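Local coordinates for protein heterodimeric restriction endonuclease R.BspD6I small subunit (Bacillus sp., PDB 2P14) that is the small, catalytic subunit of a heterodimeric type IIS restriction endonuclease, working in complex with a site-specific nickase subunit to cleave DNA, at residues 18-26 against 42-52; 63-71 against 152-161. All blocks are in the same frame, centred on the assembly; numbering follows the deposited sequence.

Contact 1. Residues 18-26 against 42-52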
loop_
_atom_site.group_PDB
_atom_site.type_symbol
_atom_site.label_atom_id
_atom_site.label_comp_id
_atom_site.label_asym_id
_atom_site.label_seq_id
_atom_site.Cartn_x
_atom_site.Cartn_y
_atom_site.Cartn_z
ATOM N N PRO A 18 9.477 -10.918 3.940
ATOM C CA PRO A 18 8.719 -10.343 2.797
ATOM C C PRO A 18 7.396 -11.033 2.494
ATOM O O PRO A 18 6.385 -10.353 2.218
ATOM C CB PRO A 18 9.687 -10.532 1.629
ATOM C CG PRO A 18 11.055 -10.340 2.335
ATOM C CD PRO A 18 10.885 -11.180 3.565
ATOM N N ASN A 19 7.376 -12.353 2.518
ATOM C CA ASN A 19 6.164 -13.114 2.243
ATOM C C ASN A 19 5.088 -12.836 3.293
ATOM O O ASN A 19 3.895 -12.693 2.987
ATOM C CB ASN A 19 6.467 -14.626 2.215
ATOM C CG ASN A 19 7.227 -15.065 0.971
ATOM O OD1 ASN A 19 7.381 -14.326 0.002
ATOM N ND2 ASN A 19 7.698 -16.306 1.008
ATOM N N TYR A 20 5.502 -12.762 4.560
ATOM C CA TYR A 20 4.532 -12.518 5.636
ATOM C C TYR A 20 4.070 -11.057 5.694
ATOM O O TYR A 20 2.954 -10.786 6.106
ATOM C CB TYR A 20 5.062 -12.970 6.997
ATOM C CG TYR A 20 5.089 -14.472 7.151
ATOM C CD1 TYR A 20 4.092 -15.147 7.855
ATOM C CD2 TYR A 20 6.114 -15.220 6.554
ATOM C CE1 TYR A 20 4.139 -16.589 7.983
ATOM C CE2 TYR A 20 6.152 -16.611 6.663
ATOM C CZ TYR A 20 5.177 -17.269 7.376
ATOM O OH TYR A 20 5.301 -18.659 7.476
ATOM N N PHE A 21 4.911 -10.148 5.228
ATOM C CA PHE A 21 4.546 -8.722 5.213
ATOM C C PHE A 21 3.430 -8.482 4.216
ATOM O O PHE A 21 2.406 -7.843 4.543
ATOM C CB PHE A 21 5.797 -7.904 4.874
ATOM C CG PHE A 21 5.650 -6.428 5.062
ATOM C CD1 PHE A 21 5.218 -5.897 6.269
ATOM C CD2 PHE A 21 5.971 -5.569 4.025
ATOM C CE1 PHE A 21 5.113 -4.495 6.428
ATOM C CE2 PHE A 21 5.853 -4.185 4.166
ATOM C CZ PHE A 21 5.450 -3.647 5.370
ATOM N N GLU A 22 3.574 -9.000 2.995
ATOM C CA GLU A 22 2.509 -8.825 1.981
ATOM C C GLU A 22 1.246 -9.569 2.418
ATOM O O GLU A 22 0.124 -9.042 2.327
ATOM C CB GLU A 22 2.978 -9.239 0.569
ATOM C CG GLU A 22 3.251 -10.719 0.355
ATOM C CD GLU A 22 3.888 -11.010 -1.010
ATOM O OE1 GLU A 22 3.963 -10.095 -1.850
ATOM O OE2 GLU A 22 4.286 -12.184 -1.226
ATOM N N TRP A 23 1.422 -10.766 2.974
ATOM C CA TRP A 23 0.274 -11.517 3.456
ATOM C C TRP A 23 -0.495 -10.802 4.565
ATOM O O TRP A 23 -1.741 -10.758 4.543
ATOM C CB TRP A 23 0.744 -12.889 3.946
ATOM C CG TRP A 23 -0.311 -13.712 4.643
ATOM C CD1 TRP A 23 -1.355 -14.376 4.066
ATOM C CD2 TRP A 23 -0.419 -13.949 6.060
ATOM N NE1 TRP A 23 -2.090 -15.042 5.032
ATOM C CE2 TRP A 23 -1.543 -14.796 6.261
ATOM C CE3 TRP A 23 0.354 -13.568 7.171
ATOM C CZ2 TRP A 23 -1.923 -15.251 7.536
ATOM C CZ3 TRP A 23 -0.031 -13.995 8.429
ATOM C CH2 TRP A 23 -1.163 -14.835 8.606
ATOM N N ASN A 24 0.232 -10.184 5.494
ATOM C CA ASN A 24 -0.432 -9.543 6.604
ATOM C C ASN A 24 -1.225 -8.325 6.116
ATOM O O ASN A 24 -2.334 -8.030 6.629
ATOM C CB ASN A 24 0.549 -9.119 7.676
ATOM C CG ASN A 24 -0.137 -8.968 9.013
ATOM O OD1 ASN A 24 -0.907 -9.858 9.420
ATOM N ND2 ASN A 24 0.104 -7.853 9.697
ATOM N N THR A 25 -0.672 -7.665 5.111
ATOM C CA THR A 25 -1.335 -6.508 4.526
ATOM C C THR A 25 -2.635 -6.951 3.797
ATOM O O THR A 25 -3.694 -6.324 3.903
ATOM C CB THR A 25 -0.360 -5.763 3.618
ATOM O OG1 THR A 25 0.801 -5.396 4.369
ATOM C CG2 THR A 25 -1.045 -4.499 3.066
ATOM N N TYR A 26 -2.563 -8.032 3.031
ATOM C CA TYR A 26 -3.755 -8.664 2.470
ATOM C C TYR A 26 -4.803 -8.984 3.560
ATOM O O TYR A 26 -5.996 -8.731 3.352
ATOM C CB TYR A 26 -3.294 -9.929 1.738
ATOM C CG TYR A 26 -4.350 -10.989 1.533
ATOM C CD1 TYR A 26 -5.278 -10.909 0.493
ATOM C CD2 TYR A 26 -4.403 -12.086 2.393
ATOM C CE1 TYR A 26 -6.245 -11.910 0.309
ATOM C CE2 TYR A 26 -5.352 -13.082 2.212
ATOM C CZ TYR A 26 -6.270 -12.982 1.198
ATOM O OH TYR A 26 -7.184 -14.013 1.056
ATOM N N PHE A 42 0.311 -13.985 -4.496
ATOM C CA PHE A 42 1.193 -14.920 -3.791
ATOM C C PHE A 42 0.320 -16.102 -3.429
ATOM O O PHE A 42 -0.918 -16.059 -3.552
ATOM C CB PHE A 42 1.849 -14.278 -2.538
ATOM C CG PHE A 42 0.867 -13.591 -1.596
ATOM C CD1 PHE A 42 0.192 -14.321 -0.608
ATOM C CD2 PHE A 42 0.640 -12.217 -1.682
ATOM C CE1 PHE A 42 -0.706 -13.692 0.258
ATOM C CE2 PHE A 42 -0.276 -11.599 -0.816
ATOM C CZ PHE A 42 -0.920 -12.329 0.140
ATOM N N LYS A 43 0.971 -17.174 -2.977
ATOM C CA LYS A 43 0.248 -18.395 -2.633
ATOM C C LYS A 43 0.401 -18.771 -1.174
ATOM O O LYS A 43 1.307 -18.313 -0.483
ATOM C CB LYS A 43 0.719 -19.564 -3.515
ATOM C CG LYS A 43 0.595 -19.282 -5.005
ATOM C CD LYS A 43 -0.875 -19.149 -5.469
ATOM C CE LYS A 43 -1.557 -20.536 -5.556
ATOM N NZ LYS A 43 -2.977 -20.515 -6.024
ATOM N N LEU A 44 -0.497 -19.626 -0.712
ATOM C CA LEU A 44 -0.405 -20.170 0.633
ATOM C C LEU A 44 -0.087 -21.642 0.542
ATOM O O LEU A 44 -0.513 -22.332 -0.397
ATOM C CB LEU A 44 -1.716 -20.000 1.372
ATOM C CG LEU A 44 -2.412 -18.643 1.444
ATOM C CD1 LEU A 44 -3.598 -18.815 2.356
ATOM C CD2 LEU A 44 -1.475 -17.577 1.994
ATOM N N ASP A 45 0.653 -22.132 1.527
ATOM C CA ASP A 45 0.899 -23.574 1.614
ATOM C C ASP A 45 -0.305 -24.250 2.247
ATOM O O ASP A 45 -1.341 -23.624 2.471
ATOM C CB ASP A 45 2.213 -23.888 2.336
ATOM C CG ASP A 45 2.202 -23.530 3.836
ATOM O OD1 ASP A 45 1.130 -23.315 4.453
ATOM O OD2 ASP A 45 3.317 -23.508 4.385
ATOM N N ASP A 46 -0.177 -25.539 2.557
ATOM C CA ASP A 46 -1.332 -26.262 3.085
ATOM C C ASP A 46 -1.658 -25.932 4.544
ATOM O O ASP A 46 -2.755 -26.215 5.018
ATOM C CB ASP A 46 -1.231 -27.764 2.763
ATOM C CG ASP A 46 -1.345 -28.030 1.252
ATOM O OD1 ASP A 46 -2.276 -27.464 0.625
ATOM O OD2 ASP A 46 -0.502 -28.764 0.680
ATOM N N SER A 47 -0.721 -25.275 5.228
ATOM C CA SER A 47 -0.952 -24.771 6.578
ATOM C C SER A 47 -1.495 -23.343 6.602
ATOM O O SER A 47 -1.663 -22.771 7.679
ATOM C CB SER A 47 0.338 -24.825 7.406
ATOM O OG SER A 47 0.715 -26.160 7.698
ATOM N N GLY A 48 -1.745 -22.769 5.423
ATOM C CA GLY A 48 -2.269 -21.408 5.332
ATOM C C GLY A 48 -1.183 -20.344 5.477
ATOM O O GLY A 48 -1.499 -19.166 5.626
ATOM N N HIS A 49 0.081 -20.768 5.484
ATOM C CA HIS A 49 1.238 -19.854 5.523
ATOM C C HIS A 49 1.529 -19.293 4.140
ATOM O O HIS A 49 1.519 -20.029 3.160
ATOM C CB HIS A 49 2.495 -20.579 6.012
ATOM C CG HIS A 49 2.596 -20.682 7.501
ATOM N ND1 HIS A 49 1.674 -21.365 8.268
ATOM C CD2 HIS A 49 3.501 -20.169 8.368
ATOM C CE1 HIS A 49 2.010 -21.272 9.544
ATOM N NE2 HIS A 49 3.120 -20.556 9.633
ATOM N N PRO A 50 1.829 -17.985 4.061
ATOM C CA PRO A 50 2.193 -17.422 2.775
ATOM C C PRO A 50 3.555 -17.981 2.379
ATOM O O PRO A 50 4.460 -18.099 3.222
ATOM C CB PRO A 50 2.283 -15.912 3.065
ATOM C CG PRO A 50 2.663 -15.857 4.543
ATOM C CD PRO A 50 1.887 -16.986 5.153
ATOM N N ILE A 51 3.686 -18.317 1.098
ATOM C CA ILE A 51 4.930 -18.887 0.575
ATOM C C ILE A 51 5.421 -18.215 -0.706
ATOM O O ILE A 51 6.281 -18.750 -1.384
ATOM C CB ILE A 51 4.855 -20.449 0.392
ATOM C CG1 ILE A 51 3.625 -20.874 -0.420
ATOM C CG2 ILE A 51 4.920 -21.160 1.735
ATOM C CD1 ILE A 51 3.733 -20.641 -1.884
ATOM N N GLY A 52 4.908 -17.023 -1.022
ATOM C CA GLY A 52 5.402 -16.268 -2.161
ATOM C C GLY A 52 4.886 -16.850 -3.465
ATOM O O GLY A 52 3.672 -17.037 -3.626
HETATM O O HOH W 1 3.737 -14.370 0.265
HETATM O O HOH W 2 7.294 -17.897 3.307
HETATM O O HOH W 3 9.156 -17.719 -1.062
HETATM O O HOH W 4 5.856 -19.795 4.980
#
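Pro50 wedges between Tyr20 and Trp23 of helix 17-32, fastening a two-stranded beta hairpin (43-44 with 50-52, joined by a type I turn from Asp45 to Gly48) to the flank of that helix. Two CH-pi contacts hold the proline. Pro50 CG sits 3.7 Å from the centroid of the Tyr20 ring, nearly on its normal, while Pro50 CD lies over the five-membered ring of Trp23. Trp23 can offer that face because its CG is anti to the backbone N (chi1 172°).

Phe42, just ahead of the hairpin, carries an equal share. It turns its edge toward the face of Tyr26 in an offset edge-to-face pair, planes at 90°, and its CE1 meets the rim of Trp23. The Glu22 chain passes Phe42 in the opposite direction, Glu22 CD 3.5 Å from Phe42 CD2, with carboxylate and ring planes 19° apart. Leu44 CD2 adds a methyl 3.8 Å from Trp23 CD1.

Polar contact runs through water, with no direct hydrogen bond between helix and hairpin. Two waters link Asn19 ND2 to the backbone oxygens of Pro50 and Ile51, and a third joins Tyr20 OH to Pro50 O. A fourth donates to Asn19 O and, at 2.7 Å, to Glu22 OE2, and weakly accepts from Gly52 N.

Contact 2. Residues 63-71 against 152-161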
loop_
_atom_site.group_PDB
_atom_site.type_symbol
_atom_site.label_atom_id
_atom_site.label_comp_id
_atom_site.label_asym_id
_atom_site.label_seq_id
_atom_site.Cartn_x
_atom_site.Cartn_y
_atom_site.Cartn_z
ATOM N N VAL A 63 -6.952 -4.606 -4.820
ATOM C CA VAL A 63 -8.327 -4.599 -4.295
ATOM C C VAL A 63 -9.182 -3.708 -5.220
ATOM O O VAL A 63 -8.836 -2.542 -5.486
ATOM C CB VAL A 63 -8.398 -4.144 -2.811
ATOM C CG1 VAL A 63 -7.976 -2.720 -2.662
ATOM C CG2 VAL A 63 -9.794 -4.347 -2.215
ATOM N N GLU A 64 -10.256 -4.299 -5.753
ATOM C CA GLU A 64 -11.142 -3.549 -6.630
ATOM C C GLU A 64 -12.425 -3.242 -5.896
ATOM O O GLU A 64 -13.134 -4.133 -5.479
ATOM C CB GLU A 64 -11.430 -4.345 -7.903
ATOM C CG GLU A 64 -10.179 -4.523 -8.730
ATOM C CD GLU A 64 -10.425 -5.221 -10.065
ATOM O OE1 GLU A 64 -11.244 -6.189 -10.091
ATOM O OE2 GLU A 64 -9.776 -4.823 -11.046
ATOM N N TYR A 65 -12.701 -1.959 -5.700
ATOM C CA TYR A 65 -13.957 -1.544 -5.105
ATOM C C TYR A 65 -14.864 -1.079 -6.231
ATOM O O TYR A 65 -14.469 -1.020 -7.392
ATOM C CB TYR A 65 -13.725 -0.401 -4.149
ATOM C CG TYR A 65 -12.845 -0.770 -2.982
ATOM C CD1 TYR A 65 -13.321 -1.624 -1.966
ATOM C CD2 TYR A 65 -11.545 -0.262 -2.882
ATOM C CE1 TYR A 65 -12.525 -1.971 -0.883
ATOM C CE2 TYR A 65 -10.729 -0.595 -1.793
ATOM C CZ TYR A 65 -11.220 -1.464 -0.793
ATOM O OH TYR A 65 -10.396 -1.772 0.282
ATOM N N GLU A 66 -16.078 -0.684 -5.875
ATOM C CA GLU A 66 -17.016 -0.277 -6.897
ATOM C C GLU A 66 -16.517 0.848 -7.812
ATOM O O GLU A 66 -16.625 0.740 -9.036
ATOM C CB GLU A 66 -18.299 0.151 -6.192
ATOM C CG GLU A 66 -19.448 0.406 -7.104
ATOM C CD GLU A 66 -20.702 0.222 -6.348
ATOM O OE1 GLU A 66 -21.035 -0.973 -6.089
ATOM O OE2 GLU A 66 -21.308 1.269 -5.988
ATOM N N HIS A 67 -15.975 1.901 -7.225
ATOM C CA HIS A 67 -15.671 3.063 -8.062
ATOM C C HIS A 67 -14.186 3.285 -8.303
ATOM O O HIS A 67 -13.799 4.210 -9.013
ATOM C CB HIS A 67 -16.330 4.303 -7.488
ATOM C CG HIS A 67 -17.822 4.216 -7.478
ATOM N ND1 HIS A 67 -18.565 4.218 -8.636
ATOM C CD2 HIS A 67 -18.702 4.069 -6.461
ATOM C CE1 HIS A 67 -19.846 4.095 -8.333
ATOM N NE2 HIS A 67 -19.956 4.020 -7.020
ATOM N N PHE A 68 -13.347 2.425 -7.718
ATOM C CA PHE A 68 -11.903 2.636 -7.839
ATOM C C PHE A 68 -11.199 1.406 -7.338
ATOM O O PHE A 68 -11.823 0.566 -6.667
ATOM C CB PHE A 68 -11.432 3.855 -7.023
ATOM C CG PHE A 68 -11.419 3.627 -5.528
ATOM C CD1 PHE A 68 -10.215 3.467 -4.831
ATOM C CD2 PHE A 68 -12.615 3.557 -4.804
ATOM C CE1 PHE A 68 -10.201 3.250 -3.432
ATOM C CE2 PHE A 68 -12.608 3.328 -3.410
ATOM C CZ PHE A 68 -11.416 3.173 -2.723
ATOM N N SER A 69 -9.908 1.320 -7.667
ATOM C CA SER A 69 -9.067 0.212 -7.229
ATOM C C SER A 69 -7.847 0.732 -6.464
ATOM O O SER A 69 -7.422 1.878 -6.668
ATOM C CB SER A 69 -8.627 -0.598 -8.452
ATOM O OG SER A 69 -9.793 -1.114 -9.076
ATOM N N ILE A 70 -7.273 -0.142 -5.641
ATOM C CA ILE A 70 -5.995 0.145 -4.998
ATOM C C ILE A 70 -5.056 -1.001 -5.286
ATOM O O ILE A 70 -5.415 -2.159 -5.067
ATOM C CB ILE A 70 -6.079 0.297 -3.469
ATOM C CG1 ILE A 70 -7.202 1.253 -3.042
ATOM C CG2 ILE A 70 -4.749 0.802 -2.913
ATOM C CD1 ILE A 70 -7.421 1.245 -1.525
ATOM N N LEU A 71 -3.909 -0.651 -5.856
ATOM C CA LEU A 71 -2.826 -1.634 -6.019
ATOM C C LEU A 71 -1.986 -1.451 -4.772
ATOM O O LEU A 71 -1.554 -0.346 -4.467
ATOM C CB LEU A 71 -1.992 -1.334 -7.248
ATOM C CG LEU A 71 -2.554 -1.717 -8.612
ATOM C CD1 LEU A 71 -3.752 -0.804 -8.919
ATOM C CD2 LEU A 71 -1.523 -1.573 -9.678
ATOM N N PHE A 152 -17.043 0.068 7.217
ATOM C CA PHE A 152 -16.031 0.461 6.280
ATOM C C PHE A 152 -16.634 0.928 4.966
ATOM O O PHE A 152 -17.264 0.140 4.244
ATOM C CB PHE A 152 -15.013 -0.666 6.054
ATOM C CG PHE A 152 -13.995 -0.341 4.995
ATOM C CD1 PHE A 152 -13.204 0.794 5.117
ATOM C CD2 PHE A 152 -13.877 -1.141 3.868
ATOM C CE1 PHE A 152 -12.279 1.115 4.109
ATOM C CE2 PHE A 152 -12.972 -0.837 2.888
ATOM C CZ PHE A 152 -12.164 0.283 3.017
ATOM N N ASN A 153 -16.423 2.211 4.659
ATOM C CA ASN A 153 -16.844 2.756 3.393
ATOM C C ASN A 153 -15.622 2.968 2.480
ATOM O O ASN A 153 -14.845 3.888 2.715
ATOM C CB ASN A 153 -17.559 4.088 3.631
ATOM C CG ASN A 153 -18.070 4.726 2.352
ATOM O OD1 ASN A 153 -17.896 4.220 1.262
ATOM N ND2 ASN A 153 -18.761 5.865 2.505
ATOM N N PRO A 154 -15.456 2.132 1.439
ATOM C CA PRO A 154 -14.300 2.300 0.541
ATOM C C PRO A 154 -14.192 3.731 -0.015
ATOM O O PRO A 154 -13.082 4.217 -0.242
ATOM C CB PRO A 154 -14.595 1.318 -0.595
ATOM C CG PRO A 154 -15.455 0.240 0.059
ATOM C CD PRO A 154 -16.339 1.037 1.000
ATOM N N ASN A 155 -15.319 4.422 -0.207
ATOM C CA ASN A 155 -15.254 5.777 -0.730
ATOM C C ASN A 155 -14.602 6.778 0.219
ATOM O O ASN A 155 -13.996 7.753 -0.237
ATOM C CB ASN A 155 -16.644 6.252 -1.152
ATOM C CG ASN A 155 -17.307 5.285 -2.099
ATOM O OD1 ASN A 155 -18.399 4.740 -1.823
ATOM N ND2 ASN A 155 -16.654 5.044 -3.228
ATOM N N LYS A 156 -14.732 6.531 1.529
ATOM C CA LYS A 156 -14.022 7.324 2.514
ATOM C C LYS A 156 -12.514 7.068 2.409
ATOM O O LYS A 156 -11.709 8.017 2.513
ATOM C CB LYS A 156 -14.556 7.049 3.926
ATOM C CG LYS A 156 -13.866 7.858 5.020
ATOM C CD LYS A 156 -14.405 7.547 6.414
ATOM C CE LYS A 156 -13.642 8.377 7.445
ATOM N NZ LYS A 156 -14.284 8.363 8.812
ATOM N N LEU A 157 -12.123 5.814 2.216
ATOM C CA LEU A 157 -10.724 5.502 1.999
ATOM C C LEU A 157 -10.210 6.202 0.735
ATOM O O LEU A 157 -9.097 6.747 0.733
ATOM C CB LEU A 157 -10.495 3.983 1.927
ATOM C CG LEU A 157 -9.045 3.530 1.664
ATOM C CD1 LEU A 157 -8.084 4.152 2.679
ATOM C CD2 LEU A 157 -8.980 1.999 1.689
ATOM N N LYS A 158 -11.000 6.200 -0.348
ATOM C CA LYS A 158 -10.573 6.933 -1.551
ATOM C C LYS A 158 -10.326 8.429 -1.244
ATOM O O LYS A 158 -9.306 9.000 -1.673
ATOM C CB LYS A 158 -11.597 6.767 -2.689
ATOM C CG LYS A 158 -11.041 7.341 -4.014
ATOM C CD LYS A 158 -11.953 7.156 -5.207
ATOM C CE LYS A 158 -12.786 8.430 -5.363
ATOM N NZ LYS A 158 -13.677 8.353 -6.552
ATOM N N GLU A 159 -11.255 9.064 -0.522
ATOM C CA GLU A 159 -11.072 10.486 -0.187
ATOM C C GLU A 159 -9.794 10.732 0.620
ATOM O O GLU A 159 -9.076 11.723 0.398
ATOM C CB GLU A 159 -12.286 11.018 0.572
ATOM C CG GLU A 159 -13.521 11.211 -0.292
ATOM C CD GLU A 159 -14.665 11.798 0.507
ATOM O OE1 GLU A 159 -14.513 11.929 1.745
ATOM O OE2 GLU A 159 -15.711 12.127 -0.105
ATOM N N ILE A 160 -9.498 9.822 1.549
ATOM C CA ILE A 160 -8.305 9.962 2.382
ATOM C C ILE A 160 -7.046 9.810 1.516
ATOM O O ILE A 160 -6.106 10.600 1.643
ATOM C CB ILE A 160 -8.317 8.937 3.526
ATOM C CG1 ILE A 160 -9.324 9.347 4.598
ATOM C CG2 ILE A 160 -6.934 8.762 4.140
ATOM C CD1 ILE A 160 -9.825 8.169 5.407
ATOM N N LEU A 161 -7.036 8.802 0.645
ATOM C CA LEU A 161 -5.868 8.598 -0.238
ATOM C C LEU A 161 -5.644 9.831 -1.123
ATOM O O LEU A 161 -4.493 10.246 -1.322
ATOM C CB LEU A 161 -6.049 7.344 -1.092
ATOM C CG LEU A 161 -5.976 6.015 -0.329
ATOM C CD1 LEU A 161 -6.210 4.901 -1.312
ATOM C CD2 LEU A 161 -4.604 5.853 0.392
#
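Phe68 and Tyr65, bumps on the hairpin between strands 61-64 and 69-75, press against the first turns of helix 154-165; the hairpin belongs to the mixed sheet of what is probably a PDDEXK-type nuclease fold. Phe68 fills the dip between Pro154 and Lys158. Its ring lies against the aliphatic stem of Lys158: CB rests 3.7 Å from the ring centroid and CD is 3.6 Å from Phe68 CG. Lys158 runs extended to CD, then bends at chi3 (95°). At the far rim, Phe68 CZ is 3.2 Å from Pro154 O, near the ring plane. Cutting Phe68 back to an alanine is likely to open a gap beside the Lys158 methylenes and Pro154 O.

Pro154 is the knob on one face of Tyr65, CB 3.8 Å from the ring centroid, and Tyr65 OH reaches the edge of Phe152. Further along strand 69-75, Ile70 CD1 rests against two leucine methyls one helical turn apart, 3.7 Å from Leu157 CD2 and 3.9 Å from Leu161 CD1. Asn153 caps the helix, its OD1 accepting from Asn155 N.

No hydrogen bond crosses between hairpin and helix; the hold rests on complementary shape, while the Lys158 ammonium, carried past the ring, pairs with Glu103.

Overall arrangement
Contact 2 is the more deeply buried, its centre 12 Å from the chain centre against 16 Å for that of contact 1, and fixes helix 154-165, late in the chain, over two strands of the five-stranded mixed sheet. Contact 1 is partly buried and attaches a small separate hairpin to helix 17-32. That helix joins the two regions: Phe21 and Thr25 pack on the central sheet, and further along Phe29 touches Tyr65 and Ile70. The centres of contact 1 and contact 2 are 23 Å apart, and the two follow in series along the chain. Both use proline and CH-pi packing and lack direct hydrogen bonds, but water bridges the outer contact, whereas aromatic rings on a proline and a lysine stem, with Ile70 on two leucines, make the inner one.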